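Local atomic coordinates of transcriptional regulator, putative (Pseudomonas syringae pv. tomato, PDB entry 2R5F), a protein that probably acts as a DNA-binding transcriptional regulator of the SorC family, the crystallised part being its putative sugar-binding domain. Residues 43-48 with 74-79; 56-61 with 85-90; 89-94 with 106-111; 154-159 with 222-227; 194-199 with 213-218. All coordinates share one frame; numbering follows the deposited sequence.

Contact 1: 43-48 with 74-79; sequences IGSAAA and VSHMHP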
# COMPACT_ATOMS: atom_id res chain seq x y z
N ILE A 43 -11.94 -3.62 0.71
CA ILE A 43 -10.85 -2.63 0.50
C ILE A 43 -10.23 -2.80 -0.88
O ILE A 43 -10.08 -1.81 -1.63
CB ILE A 43 -9.77 -2.67 1.63
CG1 ILE A 43 -10.38 -2.16 2.95
CG2 ILE A 43 -8.53 -1.77 1.26
CD1 ILE A 43 -9.61 -2.59 4.15
N GLY A 44 -9.85 -4.03 -1.22
CA GLY A 44 -9.30 -4.30 -2.56
C GLY A 44 -10.23 -3.84 -3.67
O GLY A 44 -9.81 -3.17 -4.61
N SER A 45 -11.50 -4.17 -3.58
CA SER A 45 -12.48 -3.74 -4.58
C SER A 45 -12.59 -2.22 -4.73
O SER A 45 -12.62 -1.71 -5.85
CB SER A 45 -13.86 -4.32 -4.27
OG SER A 45 -14.80 -3.78 -5.19
N ALA A 46 -12.65 -1.50 -3.61
CA ALA A 46 -12.69 -0.04 -3.62
C ALA A 46 -11.39 0.50 -4.23
O ALA A 46 -11.42 1.47 -5.00
CB ALA A 46 -12.92 0.50 -2.21
N ALA A 47 -10.27 -0.14 -3.90
CA ALA A 47 -8.93 0.21 -4.44
C ALA A 47 -8.85 0.08 -5.96
O ALA A 47 -8.33 0.97 -6.65
CB ALA A 47 -7.85 -0.67 -3.79
N ALA A 48 -9.39 -1.04 -6.47
CA ALA A 48 -9.45 -1.25 -7.91
C ALA A 48 -10.17 -0.10 -8.60
O ALA A 48 -9.68 0.42 -9.62
CB ALA A 48 -10.13 -2.60 -8.23
N VAL A 74 -5.67 -6.28 -6.99
CA VAL A 74 -5.34 -6.70 -8.36
C VAL A 74 -6.38 -7.69 -8.89
O VAL A 74 -6.80 -7.57 -10.03
CB VAL A 74 -3.90 -7.25 -8.48
CG1 VAL A 74 -3.69 -7.96 -9.85
CG2 VAL A 74 -2.89 -6.12 -8.30
N SER A 75 -6.84 -8.60 -8.04
CA SER A 75 -7.82 -9.61 -8.45
C SER A 75 -9.20 -9.03 -8.75
O SER A 75 -10.03 -9.71 -9.37
CB SER A 75 -7.92 -10.73 -7.42
OG SER A 75 -8.80 -10.34 -6.39
N HIS A 76 -9.44 -7.79 -8.34
CA HIS A 76 -10.68 -7.06 -8.63
C HIS A 76 -10.61 -6.18 -9.87
O HIS A 76 -11.60 -5.55 -10.24
CB HIS A 76 -11.11 -6.20 -7.42
CG HIS A 76 -11.83 -6.97 -6.36
ND1 HIS A 76 -13.15 -7.34 -6.48
CD2 HIS A 76 -11.40 -7.46 -5.18
CE1 HIS A 76 -13.52 -8.01 -5.40
NE2 HIS A 76 -12.47 -8.11 -4.60
N MSE A 77 -9.44 -6.10 -10.50
CA MSE A 77 -9.30 -5.30 -11.72
C MSE A 77 -9.26 -6.12 -13.02
O MSE A 77 -9.02 -7.34 -13.00
CB MSE A 77 -8.15 -4.26 -11.63
CG MSE A 77 -6.86 -4.68 -10.98
SE MSE A 77 -5.73 -3.15 -10.37
CE MSE A 77 -5.56 -2.18 -12.06
N HIS A 78 -9.53 -5.45 -14.13
CA HIS A 78 -9.75 -6.12 -15.41
C HIS A 78 -8.78 -5.68 -16.52
O HIS A 78 -8.22 -4.58 -16.45
CB HIS A 78 -11.21 -5.92 -15.84
CG HIS A 78 -12.22 -6.55 -14.92
ND1 HIS A 78 -12.99 -5.81 -14.05
CD2 HIS A 78 -12.56 -7.84 -14.73
CE1 HIS A 78 -13.77 -6.63 -13.36
NE2 HIS A 78 -13.52 -7.87 -13.75
N PRO A 79 -8.57 -6.55 -17.55
CA PRO A 79 -7.70 -6.22 -18.69
C PRO A 79 -8.30 -5.17 -19.63
O PRO A 79 -8.67 -4.07 -19.20
CB PRO A 79 -7.56 -7.55 -19.43
CG PRO A 79 -8.12 -8.60 -18.50
CD PRO A 79 -9.14 -7.90 -17.68
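The imidazole of H76 turns one face to S45. S45 CB stands over the middle of that ring, 3.8 Å from its centroid and 8° off the ring normal, which identifies a CH-pi contact. The alpha/beta architecture is consistent with a Rossmann-like domain, and here helix 36-54 receives the chain as it leaves the C-terminal end of helix 68-75. The ring's NE2 is hydrogen-bonded to OE1 of Q41, one turn earlier on the helix that carries S45, so face and polar end are held by the same helix. The first torsion of H76 (chi1 -81°) sets CG beside the backbone N and anti to the carbonyl carbon, laying the ring along the helix surface with CD2 3.7 Å from S45 N. G44, which has no side chain, brings its C to 4.1 Å from H76 CD2. One turn beyond G44, A48 CB packs on H76 CB at 3.8 Å and on M77 CB at 4.3 Å. The selenomethionine M77 reaches on to L114 of helix 101-115. No hydrogen bond joins the two segments; the bend in 74-79 is closed locally by M77 N donating to V74 O at 3.1 Å.

Contact 2: 56-61 with 85-90; sequences SAQDHI and SAQEVV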
# COMPACT_ATOMS: atom_id res chain seq x y z
N SER A 56 -3.54 8.23 -13.48
CA SER A 56 -3.09 8.98 -14.65
C SER A 56 -2.07 8.13 -15.43
O SER A 56 -1.37 7.31 -14.84
CB SER A 56 -2.44 10.28 -14.19
OG SER A 56 -1.64 10.84 -15.23
N ALA A 57 -1.98 8.36 -16.74
CA ALA A 57 -1.05 7.62 -17.60
C ALA A 57 0.40 8.04 -17.33
O ALA A 57 1.33 7.31 -17.68
CB ALA A 57 -1.40 7.80 -19.07
N GLN A 58 0.55 9.20 -16.69
CA GLN A 58 1.85 9.74 -16.31
C GLN A 58 2.38 9.20 -14.97
O GLN A 58 3.55 9.38 -14.64
CB GLN A 58 1.78 11.27 -16.26
CG GLN A 58 2.48 11.98 -17.41
CD GLN A 58 2.10 11.44 -18.78
OE1 GLN A 58 0.97 11.63 -19.25
NE2 GLN A 58 3.05 10.78 -19.43
N ASP A 59 1.51 8.52 -14.22
CA ASP A 59 1.87 8.00 -12.88
C ASP A 59 2.89 6.85 -12.97
O ASP A 59 2.79 5.98 -13.83
CB ASP A 59 0.62 7.51 -12.14
CG ASP A 59 -0.07 8.60 -11.31
OD1 ASP A 59 0.56 9.56 -10.83
OD2 ASP A 59 -1.29 8.46 -11.10
N HIS A 60 3.88 6.89 -12.08
CA HIS A 60 4.85 5.84 -11.91
C HIS A 60 4.51 5.19 -10.59
O HIS A 60 4.70 5.80 -9.54
CB HIS A 60 6.26 6.44 -11.82
CG HIS A 60 6.69 7.18 -13.05
ND1 HIS A 60 7.76 6.78 -13.82
CD2 HIS A 60 6.20 8.30 -13.64
CE1 HIS A 60 7.91 7.61 -14.83
NE2 HIS A 60 6.98 8.55 -14.74
N ILE A 61 4.00 3.96 -10.65
CA ILE A 61 3.43 3.28 -9.51
C ILE A 61 4.43 2.40 -8.78
O ILE A 61 5.19 1.68 -9.42
CB ILE A 61 2.25 2.40 -9.96
CG1 ILE A 61 1.14 3.28 -10.54
CG2 ILE A 61 1.77 1.50 -8.78
CD1 ILE A 61 0.11 2.52 -11.30
N SER A 85 -1.96 2.62 -19.24
CA SER A 85 -2.64 3.29 -18.13
C SER A 85 -1.69 3.81 -17.05
O SER A 85 -2.12 4.42 -16.08
CB SER A 85 -3.66 2.34 -17.50
OG SER A 85 -4.40 1.67 -18.52
N ALA A 86 -0.39 3.56 -17.22
CA ALA A 86 0.63 4.08 -16.32
C ALA A 86 1.98 4.01 -16.98
O ALA A 86 2.15 3.28 -17.94
CB ALA A 86 0.65 3.29 -14.97
N GLN A 87 2.95 4.77 -16.46
CA GLN A 87 4.35 4.68 -16.91
C GLN A 87 5.10 3.40 -16.49
O GLN A 87 5.83 2.83 -17.30
CB GLN A 87 5.15 5.91 -16.46
CG GLN A 87 4.67 7.22 -17.07
CD GLN A 87 4.69 7.16 -18.57
OE1 GLN A 87 5.74 7.31 -19.19
NE2 GLN A 87 3.54 6.91 -19.17
N GLU A 88 4.95 2.94 -15.25
CA GLU A 88 5.61 1.71 -14.79
C GLU A 88 5.02 1.25 -13.45
O GLU A 88 4.33 2.02 -12.78
CB GLU A 88 7.12 1.96 -14.61
CG GLU A 88 7.41 3.16 -13.68
CD GLU A 88 8.87 3.54 -13.56
OE1 GLU A 88 9.71 2.64 -13.35
OE2 GLU A 88 9.17 4.75 -13.61
N VAL A 89 5.29 -0.00 -13.08
CA VAL A 89 4.94 -0.57 -11.79
C VAL A 89 6.25 -1.10 -11.22
O VAL A 89 6.91 -1.93 -11.84
CB VAL A 89 3.90 -1.70 -11.93
CG1 VAL A 89 3.61 -2.37 -10.57
CG2 VAL A 89 2.62 -1.14 -12.56
N VAL A 90 6.64 -0.56 -10.07
CA VAL A 90 7.90 -0.93 -9.40
C VAL A 90 7.56 -1.74 -8.15
O VAL A 90 6.68 -1.37 -7.36
CB VAL A 90 8.76 0.33 -9.07
CG1 VAL A 90 10.12 -0.02 -8.41
CG2 VAL A 90 8.95 1.17 -10.34
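The ring of H60 is held in two ways by consecutive residues: Q87 lies over one face and the carboxylate of E88 meets its edge. Q87 CB sits 3.6 Å from the ring centroid and 9° off the normal, a CH-pi contact. From H60, ND1 donates almost straight (171°) to E88 OE2; the modelled separation of 2.5 Å is very short and its exact value is doubtful. That oxygen also forms a salt bridge with R149, an arrangement that would be expected to stabilise negative charge on E88. Because E88 CG lies between its backbone N and carbonyl carbon (chi1 55°), the otherwise extended chain is brought round to the histidine. The backbones beneath belong to neighbouring parallel strands, 60-63 and 88-94, joined through helix 68-75 in a beta-alpha-beta crossover. I61 shows the parallel pattern: I61 N donates to E88 O at 2.9 Å, and I61 O accepts from V90 N at 2.7 Å. On the face opposite H60, I61 CD1 packs on A86 CB at 3.8 Å. At the other end of the contact, the bent side chain of Q87 folds back over the turn 56-59, where NE2 donates to A57 O at 2.7 Å. Q87 N adds a bond to D59 O at 2.9 Å.

Contact 3: 89-94 with 106-111; sequences VVQLLG and LLTQRL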
# COMPACT_ATOMS: atom_id res chain seq x y z
N VAL A 89 5.29 -0.00 -13.08
CA VAL A 89 4.94 -0.57 -11.79
C VAL A 89 6.25 -1.10 -11.22
O VAL A 89 6.91 -1.93 -11.84
CB VAL A 89 3.90 -1.70 -11.93
CG1 VAL A 89 3.61 -2.37 -10.57
CG2 VAL A 89 2.62 -1.14 -12.56
N VAL A 90 6.64 -0.56 -10.07
CA VAL A 90 7.90 -0.93 -9.40
C VAL A 90 7.56 -1.74 -8.15
O VAL A 90 6.68 -1.37 -7.36
CB VAL A 90 8.76 0.33 -9.07
CG1 VAL A 90 10.12 -0.02 -8.41
CG2 VAL A 90 8.95 1.17 -10.34
N GLN A 91 8.24 -2.87 -8.00
CA GLN A 91 8.14 -3.66 -6.79
C GLN A 91 8.88 -2.93 -5.68
O GLN A 91 10.07 -2.65 -5.82
CB GLN A 91 8.79 -5.01 -7.02
CG GLN A 91 8.87 -5.85 -5.78
CD GLN A 91 9.07 -7.30 -6.12
OE1 GLN A 91 9.26 -7.64 -7.28
NE2 GLN A 91 9.05 -8.16 -5.12
N LEU A 92 8.20 -2.62 -4.57
CA LEU A 92 8.81 -1.78 -3.52
C LEU A 92 9.40 -2.53 -2.34
O LEU A 92 9.93 -1.89 -1.43
CB LEU A 92 7.81 -0.77 -2.96
CG LEU A 92 7.23 0.34 -3.84
CD1 LEU A 92 6.27 1.13 -2.99
CD2 LEU A 92 8.27 1.24 -4.44
N LEU A 93 9.28 -3.85 -2.34
CA LEU A 93 9.81 -4.72 -1.28
C LEU A 93 10.07 -6.10 -1.86
O LEU A 93 9.20 -6.66 -2.55
CB LEU A 93 8.84 -4.84 -0.09
CG LEU A 93 9.05 -6.01 0.91
CD1 LEU A 93 10.45 -6.07 1.46
CD2 LEU A 93 8.06 -5.94 2.08
N GLY A 94 11.24 -6.64 -1.58
CA GLY A 94 11.61 -7.98 -2.03
C GLY A 94 12.48 -8.66 -1.00
O GLY A 94 13.28 -8.02 -0.32
N LEU A 106 5.37 -12.05 -9.10
CA LEU A 106 4.27 -12.29 -10.01
C LEU A 106 3.13 -11.27 -9.88
O LEU A 106 2.49 -10.92 -10.86
CB LEU A 106 3.71 -13.67 -9.73
CG LEU A 106 2.42 -14.06 -10.44
CD1 LEU A 106 2.70 -14.17 -11.92
CD2 LEU A 106 1.89 -15.35 -9.89
N LEU A 107 2.88 -10.81 -8.66
CA LEU A 107 1.82 -9.82 -8.41
C LEU A 107 2.12 -8.47 -9.04
O LEU A 107 1.24 -7.84 -9.63
CB LEU A 107 1.57 -9.66 -6.92
CG LEU A 107 0.40 -8.73 -6.59
CD1 LEU A 107 -0.87 -9.44 -7.00
CD2 LEU A 107 0.37 -8.46 -5.10
N THR A 108 3.36 -8.03 -8.90
CA THR A 108 3.85 -6.78 -9.46
C THR A 108 3.74 -6.83 -10.97
O THR A 108 3.32 -5.85 -11.60
CB THR A 108 5.34 -6.57 -9.10
OG1 THR A 108 5.52 -6.77 -7.69
CG2 THR A 108 5.79 -5.18 -9.43
N GLN A 109 4.15 -7.97 -11.53
CA GLN A 109 4.10 -8.24 -12.97
C GLN A 109 2.67 -8.25 -13.49
O GLN A 109 2.36 -7.57 -14.48
CB GLN A 109 4.83 -9.55 -13.31
CG GLN A 109 4.88 -9.85 -14.85
CD GLN A 109 5.43 -8.69 -15.68
OE1 GLN A 109 4.67 -7.92 -16.30
NE2 GLN A 109 6.74 -8.54 -15.68
N ARG A 110 1.79 -8.98 -12.80
CA ARG A 110 0.37 -9.02 -13.12
C ARG A 110 -0.22 -7.63 -13.23
O ARG A 110 -0.91 -7.36 -14.17
CB ARG A 110 -0.41 -9.80 -12.08
CG ARG A 110 -0.40 -11.27 -12.30
CD ARG A 110 -1.04 -11.98 -11.14
NE ARG A 110 -2.48 -11.74 -11.07
CZ ARG A 110 -3.21 -11.89 -9.96
NH1 ARG A 110 -2.65 -12.27 -8.82
NH2 ARG A 110 -4.52 -11.66 -9.98
N LEU A 111 0.09 -6.74 -12.29
CA LEU A 111 -0.40 -5.35 -12.29
C LEU A 111 0.12 -4.52 -13.46
O LEU A 111 -0.62 -3.73 -14.05
CB LEU A 111 -0.10 -4.66 -10.94
CG LEU A 111 -0.63 -3.21 -10.88
CD1 LEU A 111 -2.15 -3.20 -11.04
CD2 LEU A 111 -0.19 -2.42 -9.63
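V89 and T108 lie alongside each other and point opposite ways, V89 CG1 coming to 3.7 Å from T108 CG2 and 3.6 Å from T108 O. The same V89 methyl also touches L111 CD2 at 3.9 Å, so it fits between two residues that follow each other round the helix at a spacing of three. T108 meets Q91 differently, their side chains standing roughly perpendicular: T108 CG2 comes within 3.7 Å of Q91 N, and T108 OG1 lies 3.8 Å from Q91 CB. The threonine torsion (chi1 -50°) explains this division, since it sets CG2 anti to the backbone N, facing the strand, and keeps OG1 beside the backbone N, where it bonds to A104 O of the preceding turn. Strand 89-91 and helix 106-111 run antiparallel, at 175°, with axes 8.2 Å apart. Helix 101-115 then leads to strand 119-120, which pairs parallel with 88-94, completing a beta-alpha-beta unit. The amide of Q91, at the end of an extended chain, takes its hydrogen bonds from outside the helix: NE2 donates to L93 O at 3.0 Å, and OE1 accepts from L122 N. With no hydrogen bond across the contact, the T108 hydroxyl bonded inside its helix and the Q91 amide bonded to L93 and L122, cohesion between helix and strand here rests mainly on van der Waals packing of methyl groups.

Contact 4: 154-159 with 222-227; sequences TLAIVG and RSINRV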
# COMPACT_ATOMS: atom_id res chain seq x y z
N THR A 154 5.38 8.19 -8.25
CA THR A 154 4.42 9.24 -8.01
C THR A 154 3.19 8.77 -7.26
O THR A 154 2.50 9.57 -6.66
CB THR A 154 3.98 9.90 -9.33
OG1 THR A 154 3.20 8.98 -10.10
CG2 THR A 154 5.17 10.33 -10.13
N LEU A 155 2.91 7.46 -7.31
CA LEU A 155 1.84 6.84 -6.55
C LEU A 155 2.35 5.57 -5.89
O LEU A 155 2.62 4.57 -6.58
CB LEU A 155 0.66 6.50 -7.46
CG LEU A 155 -0.50 5.64 -6.91
CD1 LEU A 155 -1.26 6.30 -5.77
CD2 LEU A 155 -1.45 5.32 -8.05
N ALA A 156 2.52 5.60 -4.57
CA ALA A 156 2.84 4.36 -3.83
C ALA A 156 1.59 3.75 -3.27
O ALA A 156 0.82 4.43 -2.61
CB ALA A 156 3.88 4.59 -2.73
N ILE A 157 1.37 2.47 -3.54
CA ILE A 157 0.27 1.73 -2.98
C ILE A 157 0.81 0.72 -1.96
O ILE A 157 1.59 -0.16 -2.30
CB ILE A 157 -0.53 0.96 -4.07
CG1 ILE A 157 -0.81 1.89 -5.27
CG2 ILE A 157 -1.80 0.32 -3.44
CD1 ILE A 157 -1.39 1.21 -6.41
N VAL A 158 0.39 0.84 -0.70
CA VAL A 158 1.03 0.09 0.40
C VAL A 158 0.02 -0.52 1.36
O VAL A 158 -1.03 0.09 1.64
CB VAL A 158 2.06 0.97 1.22
CG1 VAL A 158 3.20 1.54 0.33
CG2 VAL A 158 1.35 2.11 1.98
N GLY A 159 0.31 -1.71 1.85
CA GLY A 159 -0.48 -2.28 2.91
C GLY A 159 0.19 -1.80 4.18
O GLY A 159 1.27 -1.22 4.13
N ARG A 222 7.47 9.23 2.62
CA ARG A 222 6.78 10.44 3.05
C ARG A 222 6.74 11.53 1.95
O ARG A 222 5.73 12.21 1.81
CB ARG A 222 7.41 10.97 4.35
CG ARG A 222 6.41 11.62 5.29
CD ARG A 222 6.35 13.12 5.07
NE ARG A 222 5.85 13.84 6.25
CZ ARG A 222 4.56 14.07 6.48
NH1 ARG A 222 3.65 13.62 5.61
NH2 ARG A 222 4.18 14.73 7.57
N SER A 223 7.81 11.65 1.17
CA SER A 223 7.89 12.64 0.08
C SER A 223 7.20 12.27 -1.25
O SER A 223 7.22 13.06 -2.19
CB SER A 223 9.36 12.97 -0.20
OG SER A 223 10.02 11.82 -0.70
N ILE A 224 6.64 11.07 -1.37
CA ILE A 224 5.98 10.67 -2.63
C ILE A 224 4.70 11.50 -2.87
O ILE A 224 3.91 11.71 -1.93
CB ILE A 224 5.74 9.13 -2.71
CG1 ILE A 224 7.07 8.43 -2.95
CG2 ILE A 224 4.77 8.77 -3.84
CD1 ILE A 224 7.03 6.95 -2.85
N ASN A 225 4.53 11.99 -4.10
CA ASN A 225 3.35 12.76 -4.53
C ASN A 225 2.03 12.29 -3.86
O ASN A 225 1.22 13.11 -3.41
CB ASN A 225 3.19 12.74 -6.07
CG ASN A 225 4.08 13.77 -6.79
OD1 ASN A 225 4.38 13.64 -7.99
ND2 ASN A 225 4.51 14.80 -6.06
N ARG A 226 1.84 10.98 -3.79
CA ARG A 226 0.57 10.39 -3.36
C ARG A 226 0.79 8.96 -2.86
O ARG A 226 1.22 8.08 -3.62
CB ARG A 226 -0.40 10.42 -4.54
CG ARG A 226 -1.75 9.80 -4.40
CD ARG A 226 -2.64 10.57 -5.36
NE ARG A 226 -3.62 9.74 -6.07
CZ ARG A 226 -3.51 9.37 -7.35
NH1 ARG A 226 -4.47 8.62 -7.89
NH2 ARG A 226 -2.48 9.74 -8.09
N VAL A 227 0.55 8.72 -1.58
CA VAL A 227 0.69 7.38 -1.02
C VAL A 227 -0.69 6.87 -0.62
O VAL A 227 -1.40 7.50 0.18
CB VAL A 227 1.67 7.35 0.18
CG1 VAL A 227 1.77 5.95 0.79
CG2 VAL A 227 3.05 7.83 -0.27
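A156 CB forms the middle of a small apolar cluster, 3.9 Å from I224 CD1 and 4.2 Å from V227 CG2. V158, on the same face of the sheet, extends it through CG2, which touches V227 CG1 at 4.0 Å, while L221 of helix 218-222 packs on both A156 and V227. These residues belong to strands 155-162 and 226-230, parallel neighbours in the central sheet of the alpha/beta domain, and to the loop leading into the second of them. Pairing places A156 level with V227. A156 N donates to R226 O at 3.0 Å; the same oxygen receives a CA-H...O contact from L155 CA at 3.2 Å. A156 also shares a backbone bond with L228, the residue after V227, as expected in parallel pairing. The opposite face carries L155 and R226. L155 CD1 lies over the centre of the R226 guanidinium, 4.1 Å above its plane, so the aliphatic branch covers a charged group whose nitrogens point to other partners: NE to the hydroxyl of Y50, NH1 weakly to S54 O, and NH2 to D59 in a long, weak ion pair. At the outer end, T154 has OG1 between its backbone N and carbonyl carbon (chi1 69°), from where it bonds to D59 OD1 and H60 N. Its own carbonyl is met by the more exposed N225, whose CB lies 3.3 Å from T154 O.

Contact 5: 194-199 with 213-218; sequences CLRYFD and VVSMGL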
# COMPACT_ATOMS: atom_id res chain seq x y z
N CYS A 194 6.20 -1.68 4.14
CA CYS A 194 7.30 -2.26 3.35
C CYS A 194 8.41 -2.90 4.18
O CYS A 194 9.56 -2.84 3.80
CB CYS A 194 7.90 -1.24 2.38
SG CYS A 194 6.75 -0.70 1.08
N LEU A 195 8.05 -3.50 5.32
CA LEU A 195 9.01 -4.04 6.27
C LEU A 195 9.86 -2.93 6.89
O LEU A 195 10.91 -3.18 7.47
CB LEU A 195 9.90 -5.11 5.62
CG LEU A 195 9.91 -6.49 6.29
CD1 LEU A 195 8.47 -6.95 6.68
CD2 LEU A 195 10.57 -7.49 5.38
N ARG A 196 9.39 -1.69 6.78
CA ARG A 196 10.01 -0.61 7.56
C ARG A 196 9.12 -0.28 8.78
O ARG A 196 8.01 0.16 8.64
CB ARG A 196 10.23 0.62 6.67
CG ARG A 196 11.05 0.35 5.38
CD ARG A 196 12.48 -0.04 5.73
NE ARG A 196 13.32 -0.19 4.55
CZ ARG A 196 14.49 0.43 4.37
NH1 ARG A 196 14.97 1.25 5.29
NH2 ARG A 196 15.17 0.24 3.25
N TYR A 197 9.66 -0.47 9.99
CA TYR A 197 8.88 -0.37 11.22
C TYR A 197 8.83 1.04 11.79
O TYR A 197 9.77 1.81 11.64
CB TYR A 197 9.39 -1.40 12.24
CG TYR A 197 9.01 -2.82 11.85
CD1 TYR A 197 9.79 -3.56 10.95
CD2 TYR A 197 7.86 -3.40 12.34
CE1 TYR A 197 9.42 -4.85 10.57
CE2 TYR A 197 7.48 -4.68 11.98
CZ TYR A 197 8.26 -5.40 11.09
OH TYR A 197 7.85 -6.68 10.75
N PHE A 198 7.72 1.37 12.44
CA PHE A 198 7.50 2.68 13.06
C PHE A 198 6.78 2.52 14.40
O PHE A 198 6.16 1.48 14.66
CB PHE A 198 6.71 3.62 12.16
CG PHE A 198 5.43 3.03 11.62
CD1 PHE A 198 4.29 2.94 12.40
CD2 PHE A 198 5.38 2.55 10.32
CE1 PHE A 198 3.13 2.38 11.92
CE2 PHE A 198 4.20 1.99 9.81
CZ PHE A 198 3.08 1.90 10.61
N ASP A 199 6.86 3.55 15.22
CA ASP A 199 6.27 3.50 16.55
C ASP A 199 4.85 4.09 16.53
O ASP A 199 4.31 4.41 15.44
CB ASP A 199 7.22 4.09 17.63
CG ASP A 199 7.24 5.62 17.67
OD1 ASP A 199 6.40 6.29 17.03
OD2 ASP A 199 8.10 6.16 18.39
N VAL A 213 16.46 -8.22 2.19
CA VAL A 213 15.33 -7.29 2.08
C VAL A 213 15.69 -5.96 1.38
O VAL A 213 16.44 -5.12 1.91
CB VAL A 213 14.64 -7.04 3.45
CG1 VAL A 213 13.54 -6.00 3.32
CG2 VAL A 213 14.06 -8.33 3.97
N VAL A 214 15.17 -5.82 0.17
CA VAL A 214 15.26 -4.58 -0.59
C VAL A 214 13.89 -3.97 -0.44
O VAL A 214 12.89 -4.66 -0.60
CB VAL A 214 15.56 -4.85 -2.09
CG1 VAL A 214 15.46 -3.55 -2.90
CG2 VAL A 214 16.92 -5.52 -2.26
N SER A 215 13.83 -2.69 -0.10
CA SER A 215 12.56 -2.02 0.07
C SER A 215 12.76 -0.52 0.19
O SER A 215 13.83 -0.07 0.60
CB SER A 215 11.81 -2.55 1.30
OG SER A 215 12.38 -2.07 2.51
N MSE A 216 11.72 0.24 -0.14
CA MSE A 216 11.76 1.68 0.03
C MSE A 216 11.67 2.07 1.51
O MSE A 216 10.92 1.43 2.29
CB MSE A 216 10.60 2.32 -0.72
CG MSE A 216 10.77 3.81 -0.89
SE MSE A 216 9.14 4.53 -1.57
CE MSE A 216 9.47 4.26 -3.48
N GLY A 217 12.43 3.11 1.88
CA GLY A 217 12.50 3.60 3.26
C GLY A 217 11.34 4.53 3.58
O GLY A 217 10.64 4.98 2.67
N LEU A 218 11.15 4.83 4.87
CA LEU A 218 9.97 5.60 5.32
C LEU A 218 10.07 7.08 4.98
O LEU A 218 9.07 7.70 4.63
CB LEU A 218 9.71 5.41 6.81
CG LEU A 218 9.19 4.04 7.24
CD1 LEU A 218 9.23 3.87 8.76
CD2 LEU A 218 7.80 3.79 6.69
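R196 leans on L218 at its root, CB lying 3.6 Å from L218 CG. The next carbon, CG, passes M216 O at 3.3 Å, and a bend at chi2 (-66°) then turns the chain toward S215. CD approaches S215 OG at 3.8 Å before NE donates to that hydroxyl at 2.9 Å, almost perfectly straight (177°) and in the guanidinium plane. R196 is the last residue of the tight turn of a beta-hairpin: strands 191-193 and 196-198 are antiparallel, and C194 and L195 between them both have positive phi, as in a type I' turn. Segment 213-218 runs beside this turn, with strand 214-215 paired to strand 88-94 and G217 at the N-cap position of helix 218-222. Over one guanidinium face lies G217 CA, 3.9 Å from CZ, and NH1 lies by the same carbon at 4.0 Å. At the tip NH2 donates to S215 O at 3.0 Å; this bond is more bent (134°), and the nitrogen stands above the carbonyl plane. The arginine therefore grips S215 side-on, one nitrogen to the hydroxyl and one to the carbonyl. S215 OG in turn donates weakly to C194 O at 3.2 Å.

Contacts 2 and 3 share V89 and V90, one describing the pairing of strand 88-94 and the other its helix cover; their centres lie about 12 Å apart. Contact 2 joins contact 4 through the sheet, where H60 O and T154 N are 2.8 Å apart, a probable hydrogen bond. Contact 5 meets the far end of strand 88-94 in contact 3, with G94 N 2.8 Å from V214 O, and packs on contact 4 through M216 SE, 3.5 Å from I224 CD1. Contact 1 touches contact 3 through M77 SE, 3.6 Å from L111 CD1, but its centre is about 25 Å from that of contact 5, across the chain's centre. No ligand site can be assigned to any of the contacts from their geometry.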